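Local atomic coordinates of EAL domain protein (PDB entry 6IJ2), a protein that degrades the cyclic dinucleotides c-di-GMP and cGAMP as a phosphodiesterase, and is captured here with the dinucleotide 5'-pGpG and calcium ions. Residues Phe24-Ala29 / Arg76-Ala81; Leu47-Asn52 / Ala240-Glu245; Phe129-Arg134 / Ser162-Leu167; Thr155-Phe160 / Phe173-Val178. The protein carries 1 engineered substitution. One frame throughout, in Å; residues are numbered along the deposited sequence.

Overall arrangement
Interactions 1 and 2 meet at strand 27-35, centres about 10 Å apart; the hydrogen bond from T27 to E245 and the backbone pair A29-L47 join them. Interactions 3 and 4, with centres about 11 Å apart, share two calcium ions, and both reach the second subunit. Interaction 4 is the most buried, a parallel strand pair with an apolar side and a metal end. Interaction 1, also mainly buried, pairs a lysine with an exposed aspartate. Interaction 2 is partly buried and grips a phosphate, whereas interaction 3 lays a tyrosine ring directly on loop backbone, with water and calcium joining polar groups beside it. Interactions 1 and 4 lie on opposite sides of the chain's centre.

Interaction 1 (Phe24-Ala29 / Arg76-Ala81); sequences FDFTMA and RVKAIA
K78 of helix 68-85 reaches across to the loop that leads into strand 27-35, where its NZ forms a salt bridge with D25 OD1 at 3.0 Å. The approach is on the syn side of the carboxylate, 23° out of its plane. The same ammonium also gives a weak hydrogen bond to F26 O at 3.2 Å, so two acceptors of the incoming chain share one donor. D25 OD1 is doubly used as well: F26 N points a weak bond back to it at 3.1 Å. The first torsion of D25 swings the carboxylate beside its own carbonyl carbon, next to the amide it accepts from.

On the way, the K78 chain runs extended until its last torsion (chi4 -67°), which turns NZ to the acceptors. Its CE lies over one face of the F26 ring, 4.0 Å from the centroid and 13° off the normal, a CH-pi contact; the charge itself is too far for more than a weak cation-pi term. Further along the strand, M28 CG packs on the helix at A79 CA, 4.0 Å away. Other polar groups have partners nearby: T27 OG1 is bonded to E245, while R76 points away and gives its guanidinium to T111 and Y148.

Backbone bonds of T27 and A29 with R49 and L47, and of M28 with E245, bind the strand on both sides, and M28 also packs on a guanine base. This is strand-on-helix packing of the EAL-domain barrel, a modified TIM barrel whose first strand is antiparallel.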
# COMPACT_ATOMS: atom_id res chain seq x y z
N PHE A 24 -27.86 -8.90 -17.55
CA PHE A 24 -27.23 -7.94 -18.44
C PHE A 24 -26.17 -8.67 -19.25
O PHE A 24 -25.70 -9.75 -18.87
CB PHE A 24 -26.59 -6.78 -17.66
CG PHE A 24 -25.54 -7.22 -16.67
CD1 PHE A 24 -25.89 -7.60 -15.38
CD2 PHE A 24 -24.20 -7.27 -17.03
CE1 PHE A 24 -24.93 -8.01 -14.47
CE2 PHE A 24 -23.23 -7.68 -16.12
CZ PHE A 24 -23.60 -8.05 -14.84
N ASP A 25 -25.81 -8.09 -20.38
CA ASP A 25 -24.76 -8.62 -21.24
C ASP A 25 -23.69 -7.52 -21.39
O ASP A 25 -23.92 -6.39 -21.06
CB ASP A 25 -25.28 -9.07 -22.60
CG ASP A 25 -24.43 -10.17 -23.21
OD1 ASP A 25 -23.56 -10.72 -22.54
OD2 ASP A 25 -24.64 -10.51 -24.37
N PHE A 26 -22.54 -7.87 -21.94
CA PHE A 26 -21.40 -6.96 -22.07
C PHE A 26 -20.38 -7.64 -22.98
O PHE A 26 -20.56 -8.79 -23.39
CB PHE A 26 -20.78 -6.64 -20.70
CG PHE A 26 -20.32 -7.86 -19.96
CD1 PHE A 26 -21.22 -8.61 -19.22
CD2 PHE A 26 -19.00 -8.26 -20.02
CE1 PHE A 26 -20.80 -9.75 -18.55
CE2 PHE A 26 -18.58 -9.39 -19.34
CZ PHE A 26 -19.48 -10.14 -18.62
N THR A 27 -19.32 -6.91 -23.29
CA THR A 27 -18.25 -7.48 -24.11
C THR A 27 -16.93 -6.88 -23.62
O THR A 27 -16.87 -6.35 -22.51
CB THR A 27 -18.53 -7.23 -25.61
OG1 THR A 27 -17.57 -7.93 -26.41
CG2 THR A 27 -18.49 -5.76 -25.95
N MET A 28 -15.89 -6.97 -24.45
CA MET A 28 -14.55 -6.59 -24.04
C MET A 28 -13.94 -5.58 -24.99
O MET A 28 -14.19 -5.60 -26.20
CB MET A 28 -13.62 -7.80 -23.95
CG MET A 28 -13.94 -8.77 -22.85
SD MET A 28 -13.59 -8.10 -21.21
CE MET A 28 -14.72 -9.14 -20.28
N ALA A 29 -13.14 -4.68 -24.42
CA ALA A 29 -12.15 -3.91 -25.13
C ALA A 29 -10.77 -4.46 -24.78
O ALA A 29 -10.62 -5.23 -23.83
CB ALA A 29 -12.23 -2.42 -24.77
N ARG A 76 -14.06 -14.02 -18.21
CA ARG A 76 -12.95 -14.83 -18.68
C ARG A 76 -13.25 -15.45 -20.03
O ARG A 76 -12.40 -15.43 -20.93
CB ARG A 76 -12.63 -15.91 -17.65
CG ARG A 76 -12.11 -15.32 -16.34
CD ARG A 76 -11.86 -16.40 -15.33
NE ARG A 76 -11.44 -15.83 -14.06
CZ ARG A 76 -10.76 -16.51 -13.14
NH1 ARG A 76 -10.41 -17.76 -13.38
NH2 ARG A 76 -10.41 -15.92 -12.00
N VAL A 77 -14.46 -15.99 -20.21
CA VAL A 77 -14.80 -16.68 -21.44
C VAL A 77 -14.92 -15.69 -22.60
O VAL A 77 -14.46 -15.98 -23.72
CB VAL A 77 -16.10 -17.48 -21.25
CG1 VAL A 77 -16.54 -18.07 -22.58
CG2 VAL A 77 -15.90 -18.58 -20.22
N LYS A 78 -15.54 -14.54 -22.37
CA LYS A 78 -15.68 -13.54 -23.43
C LYS A 78 -14.32 -13.01 -23.87
O LYS A 78 -14.09 -12.79 -25.06
CB LYS A 78 -16.56 -12.39 -22.96
CG LYS A 78 -18.02 -12.75 -22.78
CD LYS A 78 -18.77 -11.58 -22.16
CE LYS A 78 -20.27 -11.87 -22.06
NZ LYS A 78 -20.91 -11.96 -23.40
N ALA A 79 -13.42 -12.77 -22.91
CA ALA A 79 -12.09 -12.26 -23.24
C ALA A 79 -11.31 -13.27 -24.06
O ALA A 79 -10.67 -12.92 -25.06
CB ALA A 79 -11.32 -11.92 -21.96
N ILE A 80 -11.35 -14.54 -23.65
CA ILE A 80 -10.64 -15.58 -24.39
C ILE A 80 -11.26 -15.78 -25.77
O ILE A 80 -10.55 -15.91 -26.77
CB ILE A 80 -10.63 -16.89 -23.57
CG1 ILE A 80 -9.80 -16.71 -22.30
CG2 ILE A 80 -10.14 -18.08 -24.42
CD1 ILE A 80 -9.95 -17.84 -21.31
N ALA A 81 -12.59 -15.77 -25.85
CA ALA A 81 -13.26 -16.00 -27.14
C ALA A 81 -12.98 -14.87 -28.12
O ALA A 81 -12.72 -15.12 -29.31
CB ALA A 81 -14.76 -16.16 -26.93

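Interaction 2 (Leu47-Asn52 / Ala240-Glu245). With nucleotides of chain B.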
# COMPACT_ATOMS: atom_id res chain seq x y z
N LEU A 47 -10.70 -5.53 -21.01
CA LEU A 47 -11.41 -4.56 -20.17
C LEU A 47 -12.89 -4.60 -20.50
O LEU A 47 -13.27 -4.51 -21.67
CB LEU A 47 -10.87 -3.15 -20.39
CG LEU A 47 -9.40 -2.97 -20.04
CD1 LEU A 47 -8.89 -1.72 -20.71
CD2 LEU A 47 -9.23 -2.86 -18.52
N VAL A 48 -13.72 -4.72 -19.47
CA VAL A 48 -15.15 -4.89 -19.67
C VAL A 48 -15.77 -3.63 -20.27
O VAL A 48 -15.39 -2.50 -19.93
CB VAL A 48 -15.80 -5.27 -18.32
CG1 VAL A 48 -16.91 -4.30 -17.95
CG2 VAL A 48 -16.32 -6.68 -18.36
N ARG A 49 -16.73 -3.82 -21.18
CA ARG A 49 -17.46 -2.73 -21.81
C ARG A 49 -18.90 -3.19 -22.02
O ARG A 49 -19.17 -4.39 -22.14
CB ARG A 49 -16.87 -2.33 -23.17
CG ARG A 49 -15.48 -1.73 -23.13
CD ARG A 49 -15.49 -0.39 -22.40
NE ARG A 49 -14.17 0.23 -22.40
CZ ARG A 49 -13.27 0.05 -21.44
NH1 ARG A 49 -12.08 0.63 -21.51
NH2 ARG A 49 -13.56 -0.73 -20.41
N GLY A 50 -19.81 -2.23 -22.08
CA GLY A 50 -21.17 -2.53 -22.47
C GLY A 50 -21.24 -2.94 -23.93
O GLY A 50 -20.29 -2.79 -24.70
N LEU A 51 -22.41 -3.45 -24.33
CA LEU A 51 -22.59 -3.89 -25.71
C LEU A 51 -22.51 -2.73 -26.70
O LEU A 51 -22.18 -2.94 -27.87
CB LEU A 51 -23.93 -4.62 -25.87
CG LEU A 51 -23.99 -6.00 -25.20
CD1 LEU A 51 -25.32 -6.68 -25.49
CD2 LEU A 51 -22.81 -6.88 -25.62
N ASN A 52 -22.81 -1.51 -26.25
CA ASN A 52 -22.68 -0.30 -27.05
C ASN A 52 -21.50 0.55 -26.60
O ASN A 52 -21.56 1.78 -26.66
CB ASN A 52 -23.97 0.51 -27.01
CG ASN A 52 -25.14 -0.22 -27.66
OD1 ASN A 52 -25.49 0.07 -28.80
ND2 ASN A 52 -25.73 -1.17 -26.94
N ALA A 240 -1.75 3.38 -26.94
CA ALA A 240 -3.05 3.17 -27.56
C ALA A 240 -4.10 3.09 -26.48
O ALA A 240 -3.90 2.42 -25.46
CB ALA A 240 -3.08 1.88 -28.40
N LYS A 241 -5.22 3.77 -26.72
CA LYS A 241 -6.40 3.60 -25.90
C LYS A 241 -6.96 2.19 -26.09
O LYS A 241 -6.69 1.54 -27.10
CB LYS A 241 -7.46 4.63 -26.27
CG LYS A 241 -6.99 6.08 -26.23
CD LYS A 241 -8.06 7.00 -26.80
CE LYS A 241 -7.56 8.41 -27.01
NZ LYS A 241 -8.60 9.26 -27.67
N PRO A 242 -7.76 1.71 -25.13
CA PRO A 242 -8.47 0.44 -25.32
C PRO A 242 -9.29 0.43 -26.61
O PRO A 242 -9.86 1.44 -27.01
CB PRO A 242 -9.37 0.35 -24.09
CG PRO A 242 -8.60 1.14 -23.03
CD PRO A 242 -8.01 2.29 -23.79
N GLY A 243 -9.35 -0.73 -27.25
CA GLY A 243 -10.13 -0.84 -28.47
C GLY A 243 -11.33 -1.74 -28.28
O GLY A 243 -11.18 -2.90 -27.90
N PHE A 244 -12.52 -1.20 -28.55
CA PHE A 244 -13.76 -1.96 -28.39
C PHE A 244 -13.78 -3.13 -29.36
O PHE A 244 -13.78 -2.93 -30.57
CB PHE A 244 -14.96 -1.05 -28.63
CG PHE A 244 -16.28 -1.72 -28.47
CD1 PHE A 244 -16.81 -1.96 -27.22
CD2 PHE A 244 -17.01 -2.12 -29.59
CE1 PHE A 244 -18.03 -2.57 -27.07
CE2 PHE A 244 -18.24 -2.74 -29.44
CZ PHE A 244 -18.75 -2.97 -28.18
N GLU A 245 -13.79 -4.35 -28.81
CA GLU A 245 -13.82 -5.59 -29.59
C GLU A 245 -12.77 -5.58 -30.70
O GLU A 245 -13.00 -6.08 -31.80
CB GLU A 245 -15.23 -5.85 -30.15
CG GLU A 245 -16.28 -6.03 -29.06
CD GLU A 245 -17.59 -6.61 -29.57
OE1 GLU A 245 -18.05 -6.22 -30.67
OE2 GLU A 245 -18.17 -7.47 -28.87
P G B 2 -11.57 1.04 -17.60
OP1 G B 2 -11.38 0.20 -18.73
OP2 G B 2 -12.63 1.99 -17.59
O5' G B 2 -11.71 0.16 -16.30
C5' G B 2 -12.20 0.70 -15.08
C4' G B 2 -12.02 -0.30 -13.97
O4' G B 2 -12.73 -1.51 -14.31
C3' G B 2 -10.58 -0.72 -13.69
O3' G B 2 -10.31 -0.79 -12.30
C2' G B 2 -10.51 -2.13 -14.25
O2' G B 2 -9.60 -3.00 -13.62
C1' G B 2 -11.94 -2.61 -14.01
N9 G B 2 -12.27 -3.68 -14.94
C8 G B 2 -12.32 -3.60 -16.30
N7 G B 2 -12.58 -4.74 -16.87
C5 G B 2 -12.69 -5.63 -15.82
C6 G B 2 -12.96 -7.02 -15.81
O6 G B 2 -13.14 -7.77 -16.76
N1 G B 2 -13.00 -7.53 -14.52
C2 G B 2 -12.78 -6.80 -13.39
N2 G B 2 -12.85 -7.47 -12.24
N3 G B 2 -12.54 -5.50 -13.38
C4 G B 2 -12.51 -4.99 -14.62
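L47-R49 and P242-F244 run in the same general direction without pairing, their CA atoms 7.8 Å (L47-P242) and 7.6 Å (R49-F244) apart, a spacing too wide for backbone bonding. Side chains fill the interval. L47 CD1 touches P242 CG at 3.7 Å, and P242 CB lies obliquely against the R49 guanidinium.

The bend of R49 at chi2 (-65°) folds its chain back, where NH2 donates to V48 O at 2.6 Å from above the carbonyl plane. That bond helps fix the group that grips phosphate: NH1 and NH2 each reach OP1 of G2 of chain B at 2.9 Å, with N-H...O angles near 139°, a bent fork on one oxygen. V48 N adds an almost linear bond (175°) to N7 of G2 of chain B, which holds the base at an acceptor found in any purine. L47, R49 and P242 also touch a sugar of the bound nucleic acid. Farther along, F244 presents its ring edge to G50 O, CE1 being 3.3 Å from that oxygen, while R49 CB also sits at the ring edge.

Strand 27-35 lies between the two, its backbone bonded to L47, R49, G243 and E245, and V48 packs on helices 56-60 and 68-85.

Interaction 3 (Phe129-Arg134 / Ser162-Leu167); sequences FTEAER and SGYSGL. With CA (calcium ion), chain K; CA (calcium ion), chain L.
This is a side-chain-on-backbone contact between two loops, one following strand 125-129 and the other following strand 154-160, next to bound calcium. One face of the Y164 ring lies against the backbone of A132-R134, with E133 C 3.5 Å above its plane and toward the rim. Y164 CZ is 3.4 Å from E133 CA, and R134 sets its CG near the same ring at CE1, its side chain crossing the tyrosine at about a right angle.

E131 supplies the polar half without a direct hydrogen bond. Its carboxylate passes alongside Y164 CB, with OE2 3.5 Å from that carbon and the carboxylate and ring planes 65° apart. A bend at chi2 (92°) brings the two oxygens round to a set of waters. One water donates to E131 OE1 at 2.7 Å and accepts from Y164 N; another joins E131 OE2 to S165 O; a third donates to E131 OE2.

The first and third of these waters also bind a calcium ion held by the backbone oxygens S162 O and Y164 O, each at 2.2 Å, and by D159 O. E131 is therefore a second-shell residue of this site, and the metal would probably polarise these waters into stronger donors toward it. T130 OG1 sits 2.8 Å from another calcium ion, with D159 and a phosphate of the nucleotide as fellow ligands.

S165 N-caps helix 166-170 through a bond from N168 N to its OG, and L167 packs on F160 of strand 154-160. Across the dimer interface, Y164 meets Y164 and R134 of the second subunit, while F129 is covered by helix 139-151.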
# COMPACT_ATOMS: atom_id res chain seq x y z
N PHE A 129 -4.15 -9.22 -10.32
CA PHE A 129 -4.74 -9.40 -9.00
C PHE A 129 -4.85 -8.04 -8.31
O PHE A 129 -3.86 -7.32 -8.17
CB PHE A 129 -3.90 -10.37 -8.17
CG PHE A 129 -4.10 -11.81 -8.55
CD1 PHE A 129 -3.37 -12.36 -9.59
CD2 PHE A 129 -4.99 -12.62 -7.86
CE1 PHE A 129 -3.54 -13.69 -9.96
CE2 PHE A 129 -5.17 -13.95 -8.22
CZ PHE A 129 -4.44 -14.49 -9.28
N THR A 130 -6.08 -7.71 -7.90
CA THR A 130 -6.38 -6.56 -7.07
C THR A 130 -7.05 -7.06 -5.79
O THR A 130 -7.91 -7.94 -5.84
CB THR A 130 -7.33 -5.57 -7.77
OG1 THR A 130 -6.75 -5.12 -9.00
CG2 THR A 130 -7.60 -4.36 -6.88
N GLU A 131 -6.64 -6.49 -4.66
CA GLU A 131 -7.20 -6.87 -3.38
C GLU A 131 -8.61 -6.31 -3.22
O GLU A 131 -8.93 -5.23 -3.72
CB GLU A 131 -6.31 -6.37 -2.25
CG GLU A 131 -4.83 -6.66 -2.44
CD GLU A 131 -4.07 -5.53 -3.13
OE1 GLU A 131 -4.55 -5.05 -4.19
OE2 GLU A 131 -3.00 -5.11 -2.62
N ALA A 132 -9.46 -7.06 -2.51
CA ALA A 132 -10.82 -6.61 -2.25
C ALA A 132 -10.89 -5.69 -1.04
O ALA A 132 -11.74 -4.79 -1.00
CB ALA A 132 -11.75 -7.80 -2.05
N GLU A 133 -10.02 -5.90 -0.06
CA GLU A 133 -9.95 -5.06 1.12
C GLU A 133 -8.55 -5.19 1.71
O GLU A 133 -7.67 -5.82 1.11
CB GLU A 133 -11.05 -5.42 2.14
CG GLU A 133 -10.76 -6.67 2.95
CD GLU A 133 -11.57 -7.87 2.51
OE1 GLU A 133 -12.81 -7.84 2.66
OE2 GLU A 133 -10.96 -8.84 2.00
N ARG A 134 -8.34 -4.59 2.88
CA ARG A 134 -7.06 -4.69 3.56
C ARG A 134 -6.70 -6.15 3.81
O ARG A 134 -7.52 -6.94 4.28
CB ARG A 134 -7.11 -3.93 4.89
CG ARG A 134 -7.44 -2.46 4.76
CD ARG A 134 -7.91 -1.88 6.09
NE ARG A 134 -6.83 -1.68 7.05
CZ ARG A 134 -7.00 -1.26 8.30
NH1 ARG A 134 -8.22 -1.00 8.74
NH2 ARG A 134 -5.96 -1.10 9.10
N SER A 162 -0.91 2.11 -5.44
CA SER A 162 -2.18 2.74 -5.12
C SER A 162 -3.02 1.77 -4.31
O SER A 162 -2.68 0.60 -4.15
CB SER A 162 -2.93 3.15 -6.38
OG SER A 162 -3.30 2.00 -7.11
N GLY A 163 -4.15 2.25 -3.81
CA GLY A 163 -5.08 1.35 -3.16
C GLY A 163 -4.49 0.70 -1.91
O GLY A 163 -4.07 1.37 -0.97
N TYR A 164 -4.47 -0.63 -1.90
CA TYR A 164 -3.95 -1.41 -0.79
C TYR A 164 -2.45 -1.62 -0.95
O TYR A 164 -1.89 -1.46 -2.03
CB TYR A 164 -4.70 -2.74 -0.69
CG TYR A 164 -6.18 -2.51 -0.47
CD1 TYR A 164 -6.65 -2.07 0.75
CD2 TYR A 164 -7.11 -2.70 -1.49
CE1 TYR A 164 -8.00 -1.84 0.97
CE2 TYR A 164 -8.47 -2.47 -1.28
CZ TYR A 164 -8.91 -2.04 -0.05
OH TYR A 164 -10.25 -1.81 0.18
N SER A 165 -1.78 -1.96 0.16
CA SER A 165 -0.32 -2.02 0.18
C SER A 165 0.19 -3.16 -0.68
O SER A 165 -0.04 -4.33 -0.36
CB SER A 165 0.20 -2.18 1.61
OG SER A 165 1.61 -2.42 1.59
N GLY A 166 0.88 -2.82 -1.77
CA GLY A 166 1.50 -3.83 -2.61
C GLY A 166 2.72 -4.45 -1.98
O GLY A 166 3.03 -5.62 -2.23
N LEU A 167 3.44 -3.69 -1.14
CA LEU A 167 4.58 -4.29 -0.45
C LEU A 167 4.13 -5.37 0.51
O LEU A 167 4.85 -6.36 0.71
CB LEU A 167 5.41 -3.22 0.28
CG LEU A 167 6.23 -2.34 -0.67
CD1 LEU A 167 7.01 -1.28 0.13
CD2 LEU A 167 7.17 -3.18 -1.55
CA CA K . -2.06 -1.54 -4.25
CA CA L . -7.23 -2.74 -10.36
O HOH W 1 -4.45 -2.32 -4.35
O HOH W 2 -2.39 -5.53 0.21
O HOH W 3 -1.37 -3.80 -4.49
O HOH W 4 -9.56 -3.24 -10.49

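Interaction 4 (Thr155-Phe160 / Phe173-Val178); sequences TAIDDF and FQTNIV. With CA (calcium ion), chain I; CA (calcium ion), chain L; CA (calcium ion), chain J; CA (calcium ion), chain K.
T155 N donates to N176 OD1 at 2.8 Å, in the carbonyl plane and on a lone pair, which ties the side chain of N176 to strand 154-160 near its beginning. With its CG beside its backbone N (chi1 -60°), N176 brings OD1 across to that amide. I177 N to T155 O (3.1 Å) and I157 N to I177 O (3.0 Å) frame the parallel bridge A156-I177; the next bridge, I157-V178, continues through a backbone bond of I157 with K179.

T175 turns its hydroxyl between backbone N and carbonyl carbon (chi1 46°), so that OG1 bonds to I177 O at 2.8 Å. This oxygen is gripped from opposite faces of its plane, by T175 OG1 and I157 N. On the apolar side, I157 and V178 lie side by side, CB to CG2 4.1 Å, and V178 CG1 meets F160 CB at 3.4 Å.

The chain turns a corner at D158, and the carboxylates of D158 and D159 bind calcium; D158 OD1 bridges two ions.

The strands belong to the beta-alpha-beta unit 154-160, 166-170, 177-180. L170 of its helix covers I157, F160 and V178, strand 125-129 borders T155 and A156, and V145 of helix 139-151 packs on T175.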
# COMPACT_ATOMS: atom_id res chain seq x y z
N THR A 155 0.89 -14.41 -13.77
CA THR A 155 0.24 -13.62 -12.72
C THR A 155 0.89 -12.25 -12.60
O THR A 155 2.09 -12.09 -12.84
CB THR A 155 0.31 -14.31 -11.35
OG1 THR A 155 1.67 -14.40 -10.93
CG2 THR A 155 -0.29 -15.72 -11.45
N ALA A 156 0.08 -11.28 -12.16
CA ALA A 156 0.54 -9.91 -11.96
C ALA A 156 -0.16 -9.29 -10.76
O ALA A 156 -1.35 -9.53 -10.54
CB ALA A 156 0.27 -9.03 -13.19
N ILE A 157 0.58 -8.47 -10.02
CA ILE A 157 -0.03 -7.52 -9.08
C ILE A 157 -0.46 -6.29 -9.88
O ILE A 157 0.36 -5.67 -10.56
CB ILE A 157 0.94 -7.15 -7.95
CG1 ILE A 157 1.22 -8.39 -7.10
CG2 ILE A 157 0.38 -6.02 -7.10
CD1 ILE A 157 2.20 -8.16 -6.01
N ASP A 158 -1.74 -5.97 -9.84
CA ASP A 158 -2.31 -4.96 -10.73
C ASP A 158 -2.00 -3.53 -10.26
O ASP A 158 -1.68 -2.65 -11.07
CB ASP A 158 -3.82 -5.19 -10.82
CG ASP A 158 -4.48 -4.47 -11.99
OD1 ASP A 158 -3.84 -3.67 -12.70
OD2 ASP A 158 -5.67 -4.75 -12.22
N ASP A 159 -2.08 -3.28 -8.97
CA ASP A 159 -2.18 -1.88 -8.57
C ASP A 159 -1.09 -1.54 -7.60
O ASP A 159 -1.35 -1.02 -6.52
CB ASP A 159 -3.56 -1.59 -7.96
CG ASP A 159 -4.72 -1.93 -8.91
OD1 ASP A 159 -4.51 -2.09 -10.13
OD2 ASP A 159 -5.87 -2.02 -8.42
N PHE A 160 0.16 -1.81 -7.95
CA PHE A 160 1.26 -1.43 -7.07
C PHE A 160 1.40 0.09 -7.02
O PHE A 160 1.56 0.75 -8.05
CB PHE A 160 2.57 -2.04 -7.54
CG PHE A 160 3.70 -1.83 -6.58
CD1 PHE A 160 3.92 -2.74 -5.56
CD2 PHE A 160 4.53 -0.74 -6.70
CE1 PHE A 160 4.97 -2.56 -4.68
CE2 PHE A 160 5.58 -0.54 -5.81
CZ PHE A 160 5.80 -1.45 -4.81
N PHE A 173 4.64 -13.34 -1.29
CA PHE A 173 4.65 -14.08 -2.55
C PHE A 173 5.03 -13.14 -3.68
O PHE A 173 4.91 -11.93 -3.56
CB PHE A 173 3.29 -14.74 -2.84
CG PHE A 173 2.17 -13.76 -3.07
CD1 PHE A 173 1.46 -13.24 -2.00
CD2 PHE A 173 1.83 -13.37 -4.36
CE1 PHE A 173 0.43 -12.35 -2.21
CE2 PHE A 173 0.81 -12.48 -4.58
CZ PHE A 173 0.10 -11.97 -3.50
N GLN A 174 5.48 -13.72 -4.79
CA GLN A 174 5.84 -12.87 -5.91
C GLN A 174 5.11 -13.35 -7.16
O GLN A 174 5.01 -14.56 -7.41
CB GLN A 174 7.35 -12.85 -6.13
CG GLN A 174 8.12 -12.25 -4.96
CD GLN A 174 8.29 -13.21 -3.80
OE1 GLN A 174 8.70 -14.36 -3.98
NE2 GLN A 174 7.95 -12.75 -2.59
N THR A 175 4.59 -12.40 -7.92
CA THR A 175 3.99 -12.67 -9.22
C THR A 175 5.05 -12.57 -10.31
O THR A 175 6.19 -12.17 -10.07
CB THR A 175 2.87 -11.67 -9.47
OG1 THR A 175 3.34 -10.37 -9.11
CG2 THR A 175 1.68 -12.00 -8.57
N ASN A 176 4.66 -12.97 -11.53
CA ASN A 176 5.54 -12.78 -12.68
C ASN A 176 5.79 -11.31 -12.96
O ASN A 176 6.92 -10.90 -13.25
CB ASN A 176 4.92 -13.43 -13.91
CG ASN A 176 4.69 -14.90 -13.72
OD1 ASN A 176 3.56 -15.36 -13.56
ND2 ASN A 176 5.78 -15.65 -13.69
N ILE A 177 4.74 -10.51 -12.91
CA ILE A 177 4.76 -9.10 -13.26
C ILE A 177 4.17 -8.29 -12.11
O ILE A 177 3.28 -8.75 -11.39
CB ILE A 177 4.00 -8.88 -14.59
CG1 ILE A 177 4.89 -9.32 -15.76
CG2 ILE A 177 3.56 -7.44 -14.75
CD1 ILE A 177 4.22 -9.35 -17.11
N VAL A 178 4.71 -7.09 -11.90
CA VAL A 178 4.07 -6.10 -11.03
C VAL A 178 3.76 -4.89 -11.90
O VAL A 178 4.65 -4.33 -12.54
CB VAL A 178 4.95 -5.72 -9.83
CG1 VAL A 178 4.39 -4.49 -9.12
CG2 VAL A 178 4.94 -6.84 -8.82
CA CA I . -3.38 -1.43 -12.21
CA CA L . -7.23 -2.74 -10.36
CA CA J . -5.72 -4.18 -14.58
CA CA K . -2.06 -1.54 -4.25
O HOH W 5 -3.61 0.35 -10.73
O HOH W 6 -4.41 -2.58 -15.64
O HOH W 1 -4.45 -2.32 -4.35
O HOH W 3 -1.37 -3.80 -4.49
O HOH W 4 -9.56 -3.24 -10.49